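Local coordinates for Fe-regulated protein B (Neisseria meningitidis, PDB 4AIP) that probably carries iron across the meningococcal outer membrane as a TonB-dependent transporter, a beta-barrel closed from within by a plug domain, at residues Q105-V117 with S623-T635. Numbering follows the deposited sequence.
Sequences QFLTLRGMGQNSV and SANPEFGAQVGRT
Phe106 lays one face of its ring against Pro626, whose CG stands almost over the ring centre, 3.7 Å from the centroid and 12° off the normal, a CH-pi contact. With its own CG anti to the carbonyl carbon, Phe106 swings its phenyl group beside its backbone N and reaches the proline. A second contact joins Asn115 and Phe628. The amide of Asn115 packs against CD1 and CE1 of Phe628, its OD1 3.4 Å from Phe628 CE1, with amide and ring planes 55° apart. CG of Asn115 lies anti to the backbone N (chi1 176°), which carries the amide out to that ring, while its CB rests 3.8 Å from CG of Glu627. The carboxylate of Glu627 has a weak, long ion pair with Arg136. Beside these side chains the backbones join in a single bridge of Met112 with Gly629. Ala630 N donates to Gly111 O (3.0 Å), and Gly113 N donates to Phe628 O (2.6 Å), approaching from above the carbonyl plane. Gly113, without a side chain, brings only backbone up to residues 626-628. Farther along, CG2 of Val632 sits 4.0 Å from OG1 of Thr108, a hydroxyl hydrogen-bonded to Ser720. The contact is a buried plug-to-barrel interface: the type I' turn from Leu109 to Met112 links strands 107-109 and 112-113 of a small antiparallel plug sheet whose other edge is strand 95-97, and Arg110 at that turn forms a salt bridge with Glu538. Against it lies the loop between barrel strands 600-615 and 635-644, with Gln631 tied back to Ser609 and Arg612 of the first strand.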
loop_
_atom_site.group_PDB
_atom_site.type_symbol
_atom_site.label_atom_id
_atom_site.label_comp_id
_atom_site.label_asym_id
_atom_site.label_seq_id
_atom_site.Cartn_x
_atom_site.Cartn_y
_atom_site.Cartn_z
ATOM N N GLN B 105 -1.663 12.217 -21.905
ATOM C CA GLN B 105 -0.740 12.520 -22.935
ATOM C C GLN B 105 -0.964 11.729 -24.241
ATOM O O GLN B 105 -1.198 10.520 -24.232
ATOM C CB GLN B 105 0.650 12.270 -22.416
ATOM C CG GLN B 105 1.122 13.322 -21.427
ATOM C CD GLN B 105 2.496 12.926 -20.858
ATOM O OE1 GLN B 105 3.315 12.360 -21.583
ATOM N NE2 GLN B 105 2.763 13.246 -19.586
ATOM N N PHE B 106 -0.903 12.432 -25.361
ATOM C CA PHE B 106 -0.791 11.781 -26.667
ATOM C C PHE B 106 0.646 11.923 -27.204
ATOM O O PHE B 106 1.321 12.943 -26.915
ATOM C CB PHE B 106 -1.746 12.438 -27.628
ATOM C CG PHE B 106 -3.154 12.350 -27.197
ATOM C CD1 PHE B 106 -3.890 11.221 -27.516
ATOM C CD2 PHE B 106 -3.757 13.402 -26.482
ATOM C CE1 PHE B 106 -5.217 11.089 -27.105
ATOM C CE2 PHE B 106 -5.086 13.303 -26.097
ATOM C CZ PHE B 106 -5.818 12.117 -26.388
ATOM N N LEU B 107 1.112 10.953 -27.961
ATOM C CA LEU B 107 2.394 11.105 -28.584
ATOM C C LEU B 107 2.190 11.136 -30.125
ATOM O O LEU B 107 1.258 10.497 -30.689
ATOM C CB LEU B 107 3.289 9.935 -28.162
ATOM C CG LEU B 107 4.702 9.895 -28.784
ATOM C CD1 LEU B 107 5.705 9.236 -27.866
ATOM C CD2 LEU B 107 4.795 9.264 -30.250
ATOM N N THR B 108 3.020 11.916 -30.800
ATOM C CA THR B 108 3.048 11.933 -32.262
ATOM C C THR B 108 4.482 11.820 -32.672
ATOM O O THR B 108 5.363 12.349 -31.996
ATOM C CB THR B 108 2.455 13.189 -32.884
ATOM O OG1 THR B 108 3.206 14.300 -32.406
ATOM C CG2 THR B 108 1.039 13.325 -32.467
ATOM N N LEU B 109 4.685 11.098 -33.779
ATOM C CA LEU B 109 5.969 10.991 -34.461
ATOM C C LEU B 109 5.701 11.383 -35.941
ATOM O O LEU B 109 4.776 10.844 -36.620
ATOM C CB LEU B 109 6.522 9.576 -34.333
ATOM C CG LEU B 109 7.910 9.349 -34.955
ATOM C CD1 LEU B 109 8.969 10.252 -34.377
ATOM C CD2 LEU B 109 8.368 7.882 -34.760
ATOM N N ARG B 110 6.483 12.359 -36.420
ATOM C CA ARG B 110 6.297 13.036 -37.741
ATOM C C ARG B 110 4.838 13.302 -37.853
ATOM O O ARG B 110 4.220 12.933 -38.857
ATOM C CB ARG B 110 6.738 12.134 -38.890
ATOM C CG ARG B 110 8.173 11.708 -38.883
ATOM C CD ARG B 110 8.510 10.853 -40.089
ATOM N NE ARG B 110 9.974 10.751 -40.295
ATOM C CZ ARG B 110 10.560 9.805 -41.030
ATOM N NH1 ARG B 110 9.814 8.872 -41.672
ATOM N NH2 ARG B 110 11.877 9.790 -41.128
ATOM N N GLY B 111 4.226 13.788 -36.787
ATOM C CA GLY B 111 2.807 14.184 -36.877
ATOM C C GLY B 111 1.773 13.058 -36.764
ATOM O O GLY B 111 0.536 13.317 -36.718
ATOM N N MET B 112 2.257 11.820 -36.722
ATOM C CA MET B 112 1.394 10.664 -36.664
ATOM C C MET B 112 1.200 10.163 -35.227
ATOM O O MET B 112 2.211 9.968 -34.484
ATOM C CB MET B 112 1.979 9.545 -37.499
ATOM C CG MET B 112 2.012 9.698 -39.040
ATOM S SD MET B 112 0.426 10.114 -39.799
ATOM C CE MET B 112 -0.548 8.674 -39.324
ATOM N N GLY B 113 -0.073 9.954 -34.834
ATOM C CA GLY B 113 -0.441 9.448 -33.491
ATOM C C GLY B 113 -0.258 7.965 -33.123
ATOM O O GLY B 113 0.168 7.139 -33.951
ATOM N N GLN B 114 -0.604 7.613 -31.873
ATOM C CA GLN B 114 -0.409 6.230 -31.373
ATOM C C GLN B 114 -1.392 5.182 -31.968
ATOM O O GLN B 114 -1.339 3.997 -31.659
ATOM C CB GLN B 114 -0.421 6.179 -29.838
ATOM C CG GLN B 114 0.604 7.068 -29.146
ATOM C CD GLN B 114 0.462 6.986 -27.651
ATOM O OE1 GLN B 114 0.897 6.000 -27.048
ATOM N NE2 GLN B 114 -0.180 7.993 -27.035
ATOM N N ASN B 115 -2.269 5.628 -32.845
ATOM C CA ASN B 115 -2.992 4.734 -33.714
ATOM C C ASN B 115 -2.009 4.034 -34.689
ATOM O O ASN B 115 -2.269 2.927 -35.139
ATOM C CB ASN B 115 -4.058 5.546 -34.453
ATOM C CG ASN B 115 -4.834 4.719 -35.485
ATOM O OD1 ASN B 115 -5.779 3.981 -35.159
ATOM N ND2 ASN B 115 -4.470 4.889 -36.728
ATOM N N SER B 116 -0.876 4.659 -34.979
ATOM C CA SER B 116 0.015 4.138 -36.007
ATOM C C SER B 116 1.392 4.005 -35.438
ATOM O O SER B 116 2.223 3.329 -36.076
ATOM C CB SER B 116 0.177 5.014 -37.274
ATOM O OG SER B 116 -0.615 6.190 -37.319
ATOM N N VAL B 117 1.691 4.650 -34.302
ATOM C CA VAL B 117 3.061 4.532 -33.703
ATOM C C VAL B 117 3.006 3.807 -32.362
ATOM O O VAL B 117 2.112 4.051 -31.548
ATOM C CB VAL B 117 3.779 5.931 -33.519
ATOM C CG1 VAL B 117 3.500 6.852 -34.745
ATOM C CG2 VAL B 117 3.254 6.630 -32.271
ATOM N N SER B 623 -10.950 10.687 -38.774
ATOM C CA SER B 623 -10.982 11.362 -37.496
ATOM C C SER B 623 -9.745 12.207 -37.203
ATOM O O SER B 623 -8.611 11.885 -37.593
ATOM C CB SER B 623 -11.181 10.353 -36.379
ATOM O OG SER B 623 -12.179 10.811 -35.490
ATOM N N ALA B 624 -10.002 13.328 -36.541
ATOM C CA ALA B 624 -8.938 14.227 -36.079
ATOM C C ALA B 624 -8.604 13.969 -34.599
ATOM O O ALA B 624 -7.780 14.690 -34.022
ATOM C CB ALA B 624 -9.306 15.719 -36.324
ATOM N N ASN B 625 -9.222 12.944 -34.003
ATOM C CA ASN B 625 -8.787 12.459 -32.701
ATOM C C ASN B 625 -7.233 12.425 -32.719
ATOM O O ASN B 625 -6.628 11.862 -33.629
ATOM C CB ASN B 625 -9.395 11.087 -32.340
ATOM C CG ASN B 625 -10.925 11.139 -32.106
ATOM O OD1 ASN B 625 -11.580 12.138 -32.418
ATOM N ND2 ASN B 625 -11.493 10.050 -31.553
ATOM N N PRO B 626 -6.599 13.078 -31.712
ATOM C CA PRO B 626 -5.161 13.216 -31.643
ATOM C C PRO B 626 -4.431 11.868 -31.714
ATOM O O PRO B 626 -3.279 11.809 -32.126
ATOM C CB PRO B 626 -4.948 13.925 -30.303
ATOM C CG PRO B 626 -6.270 13.819 -29.578
ATOM C CD PRO B 626 -7.284 13.746 -30.587
ATOM N N GLU B 627 -5.094 10.795 -31.322
ATOM C CA GLU B 627 -4.634 9.429 -31.556
ATOM C C GLU B 627 -4.104 9.191 -33.029
ATOM O O GLU B 627 -3.119 8.469 -33.279
ATOM C CB GLU B 627 -5.849 8.589 -31.206
ATOM C CG GLU B 627 -5.863 7.180 -31.591
ATOM C CD GLU B 627 -7.273 6.625 -31.727
ATOM O OE1 GLU B 627 -8.275 7.367 -31.631
ATOM O OE2 GLU B 627 -7.374 5.406 -31.960
ATOM N N PHE B 628 -4.761 9.831 -33.994
ATOM C CA PHE B 628 -4.415 9.634 -35.389
ATOM C C PHE B 628 -3.209 10.521 -35.737
ATOM O O PHE B 628 -2.236 10.035 -36.339
ATOM C CB PHE B 628 -5.637 9.872 -36.310
ATOM C CG PHE B 628 -6.746 8.872 -36.094
ATOM C CD1 PHE B 628 -6.614 7.547 -36.549
ATOM C CD2 PHE B 628 -7.884 9.233 -35.390
ATOM C CE1 PHE B 628 -7.610 6.566 -36.308
ATOM C CE2 PHE B 628 -8.901 8.267 -35.139
ATOM C CZ PHE B 628 -8.762 6.918 -35.608
ATOM N N GLY B 629 -3.243 11.787 -35.297
ATOM C CA GLY B 629 -2.146 12.671 -35.552
ATOM C C GLY B 629 -2.495 14.066 -35.168
ATOM O O GLY B 629 -3.605 14.348 -34.701
ATOM N N ALA B 630 -1.545 14.963 -35.365
ATOM C CA ALA B 630 -1.832 16.388 -35.239
ATOM C C ALA B 630 -0.939 17.093 -36.203
ATOM O O ALA B 630 0.166 16.613 -36.435
ATOM C CB ALA B 630 -1.539 16.882 -33.825
ATOM N N GLN B 631 -1.412 18.204 -36.783
ATOM C CA GLN B 631 -0.531 19.085 -37.546
ATOM C C GLN B 631 0.202 19.974 -36.576
ATOM O O GLN B 631 -0.321 20.997 -36.120
ATOM C CB GLN B 631 -1.244 19.932 -38.613
ATOM C CG GLN B 631 -0.256 20.884 -39.342
ATOM C CD GLN B 631 0.760 20.154 -40.184
ATOM O OE1 GLN B 631 0.454 19.630 -41.250
ATOM N NE2 GLN B 631 1.971 20.093 -39.700
ATOM N N VAL B 632 1.435 19.562 -36.297
ATOM C CA VAL B 632 2.283 20.134 -35.263
ATOM C C VAL B 632 3.082 21.223 -35.922
ATOM O O VAL B 632 3.461 21.078 -37.078
ATOM C CB VAL B 632 3.260 19.040 -34.740
ATOM C CG1 VAL B 632 4.397 19.636 -33.791
ATOM C CG2 VAL B 632 2.463 17.897 -34.063
ATOM N N GLY B 633 3.406 22.276 -35.193
ATOM C CA GLY B 633 4.197 23.325 -35.799
ATOM C C GLY B 633 5.596 22.835 -36.083
ATOM O O GLY B 633 6.090 21.885 -35.454
ATOM N N ARG B 634 6.245 23.449 -37.048
ATOM C CA ARG B 634 7.620 23.123 -37.234
ATOM C C ARG B 634 8.392 23.295 -35.919
ATOM O O ARG B 634 8.235 24.309 -35.218
ATOM C CB ARG B 634 8.200 24.038 -38.267
ATOM C CG ARG B 634 9.671 23.818 -38.305
ATOM C CD ARG B 634 10.160 23.756 -39.681
ATOM N NE ARG B 634 10.938 24.950 -39.966
ATOM C CZ ARG B 634 10.412 26.097 -40.364
ATOM N NH1 ARG B 634 9.096 26.195 -40.501
ATOM N NH2 ARG B 634 11.195 27.143 -40.613
ATOM N N THR B 635 9.248 22.332 -35.588
ATOM C CA THR B 635 9.793 22.259 -34.263
ATOM C C THR B 635 11.269 22.343 -34.314
ATOM O O THR B 635 11.925 21.560 -34.990
ATOM C CB THR B 635 9.348 20.945 -33.599
ATOM O OG1 THR B 635 7.941 21.021 -33.329
ATOM C CG2 THR B 635 10.073 20.667 -32.299
#